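Local structure of periplasmic binding protein (Agrobacterium tumefaciens str. B6, 5L9G) at residues G91-L96 with Y254-A260. The protein binds the opine mannopine and probably delivers it to an ABC transporter for uptake, as a periplasmic solute-binding protein. Numbering follows the deposited sequence.
Sequences GVLEKL and YAIVKGA
The carboxylate of Glu94 is met at OE1, on its anti side and 21° out of its plane, by the backbone N of Gly259 in a nearly straight hydrogen bond of 2.9 Å. With Glu94 CG anti to its own carbonyl carbon, chi1 sets CG beside Val257 O; the bend at chi2 (-71°) then turns the carboxylate so that OE1 meets Gly259 N. OE2 has a long, weak ion pair with Arg263. The peptide group of Val92 is used from above: Lys258 N lies 46° out of the carbonyl plane of Val92 O, at 2.8 Å. Glu94 N in turn reaches Ile256 O at 2.7 Å, so the two bonds flank Leu93 and Val257 as an antiparallel, non-hydrogen-bonded pair. Further along, where the chains part, one water accepts from Ile256 N and donates to Glu94 O.

Leu93 CD2 drops onto Ala255 CB at 3.6 Å, while the side chains of Leu96 and Ile256 cross obliquely, Leu96 CD2 3.8 Å from Ile256 CD1, with Met267 of helix 263-273 touching both residues.

Gly91 closes helix 84-89 in a Schellman motif, and Val257 to Ala260 form a type II beta turn. A single beta bridge, Leu93 with Val257, joins the loop after that helix to segment 254-260, which begins on strand 240-256. That strand runs antiparallel to 76-80, reversed against the parallel 52-56, 23-27 and 76-80, consistent with a type II periplasmic binding protein.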
# COMPACT_ATOMS: atom_id res chain seq x y z
N GLY A 91 -13.49 -15.15 -5.87
CA GLY A 91 -13.89 -15.11 -7.28
C GLY A 91 -14.09 -13.70 -7.81
O GLY A 91 -14.94 -13.48 -8.68
N VAL A 92 -13.31 -12.75 -7.29
CA VAL A 92 -13.40 -11.33 -7.67
C VAL A 92 -12.48 -10.98 -8.86
O VAL A 92 -12.71 -9.98 -9.54
CB VAL A 92 -13.16 -10.43 -6.41
CG1 VAL A 92 -13.20 -8.94 -6.74
CG2 VAL A 92 -14.18 -10.76 -5.33
N LEU A 93 -11.48 -11.83 -9.13
CA LEU A 93 -10.48 -11.52 -10.16
C LEU A 93 -10.51 -12.40 -11.40
O LEU A 93 -10.67 -13.62 -11.30
CB LEU A 93 -9.07 -11.57 -9.52
CG LEU A 93 -8.83 -10.72 -8.25
CD1 LEU A 93 -7.37 -10.79 -7.81
CD2 LEU A 93 -9.23 -9.22 -8.48
N GLU A 94 -10.32 -11.78 -12.57
CA GLU A 94 -10.18 -12.47 -13.85
C GLU A 94 -8.76 -13.04 -13.89
O GLU A 94 -7.84 -12.39 -13.37
CB GLU A 94 -10.30 -11.49 -15.02
CG GLU A 94 -11.73 -11.16 -15.43
CD GLU A 94 -12.56 -12.23 -16.11
OE1 GLU A 94 -13.79 -12.02 -16.21
OE2 GLU A 94 -12.00 -13.26 -16.54
N LYS A 95 -8.57 -14.21 -14.52
CA LYS A 95 -7.23 -14.77 -14.71
C LYS A 95 -6.63 -13.97 -15.87
O LYS A 95 -7.31 -13.73 -16.87
CB LYS A 95 -7.27 -16.28 -15.04
CG LYS A 95 -6.81 -17.17 -13.89
CD LYS A 95 -7.97 -17.52 -12.97
CE LYS A 95 -7.54 -18.25 -11.72
NZ LYS A 95 -8.57 -18.16 -10.66
N LEU A 96 -5.39 -13.50 -15.72
CA LEU A 96 -4.75 -12.69 -16.76
C LEU A 96 -4.17 -13.56 -17.89
O LEU A 96 -3.85 -14.73 -17.66
CB LEU A 96 -3.66 -11.79 -16.15
CG LEU A 96 -4.16 -10.75 -15.13
CD1 LEU A 96 -3.00 -10.04 -14.47
CD2 LEU A 96 -5.07 -9.71 -15.78
N TYR A 254 -2.01 -4.38 -10.32
CA TYR A 254 -3.29 -4.36 -11.01
C TYR A 254 -3.88 -5.74 -11.21
O TYR A 254 -3.16 -6.71 -11.47
CB TYR A 254 -3.16 -3.69 -12.39
CG TYR A 254 -2.71 -2.24 -12.34
CD1 TYR A 254 -3.52 -1.26 -11.77
CD2 TYR A 254 -1.48 -1.85 -12.85
CE1 TYR A 254 -3.13 0.08 -11.74
CE2 TYR A 254 -1.07 -0.51 -12.81
CZ TYR A 254 -1.90 0.45 -12.25
OH TYR A 254 -1.50 1.76 -12.20
N ALA A 255 -5.22 -5.79 -11.18
CA ALA A 255 -6.00 -7.00 -11.43
C ALA A 255 -7.21 -6.57 -12.26
O ALA A 255 -7.55 -5.38 -12.27
CB ALA A 255 -6.47 -7.61 -10.12
N ILE A 256 -7.83 -7.53 -12.96
CA ILE A 256 -9.03 -7.26 -13.76
C ILE A 256 -10.20 -7.92 -13.03
O ILE A 256 -10.08 -9.06 -12.61
CB ILE A 256 -8.85 -7.65 -15.25
CG1 ILE A 256 -7.85 -6.66 -15.91
CG2 ILE A 256 -10.21 -7.67 -16.00
CD1 ILE A 256 -7.33 -7.05 -17.28
N VAL A 257 -11.28 -7.16 -12.81
CA VAL A 257 -12.47 -7.61 -12.09
C VAL A 257 -13.19 -8.72 -12.87
O VAL A 257 -13.36 -8.61 -14.09
CB VAL A 257 -13.41 -6.43 -11.71
CG1 VAL A 257 -14.57 -6.90 -10.84
CG2 VAL A 257 -12.63 -5.32 -11.00
N LYS A 258 -13.57 -9.82 -12.17
CA LYS A 258 -14.31 -10.94 -12.76
C LYS A 258 -15.61 -10.39 -13.35
O LYS A 258 -16.39 -9.75 -12.64
CB LYS A 258 -14.61 -12.01 -11.70
CG LYS A 258 -15.16 -13.32 -12.28
CD LYS A 258 -14.10 -14.41 -12.30
CE LYS A 258 -14.42 -15.51 -13.26
NZ LYS A 258 -13.35 -16.54 -13.28
N GLY A 259 -15.81 -10.62 -14.65
CA GLY A 259 -16.98 -10.14 -15.37
C GLY A 259 -16.85 -8.70 -15.82
O GLY A 259 -17.87 -8.06 -16.13
N ALA A 260 -15.59 -8.17 -15.88
CA ALA A 260 -15.28 -6.79 -16.32
C ALA A 260 -15.99 -6.53 -17.66
O ALA A 260 -15.86 -7.36 -18.57
CB ALA A 260 -13.78 -6.61 -16.49
O HOH W 1 -6.56 -10.11 -12.79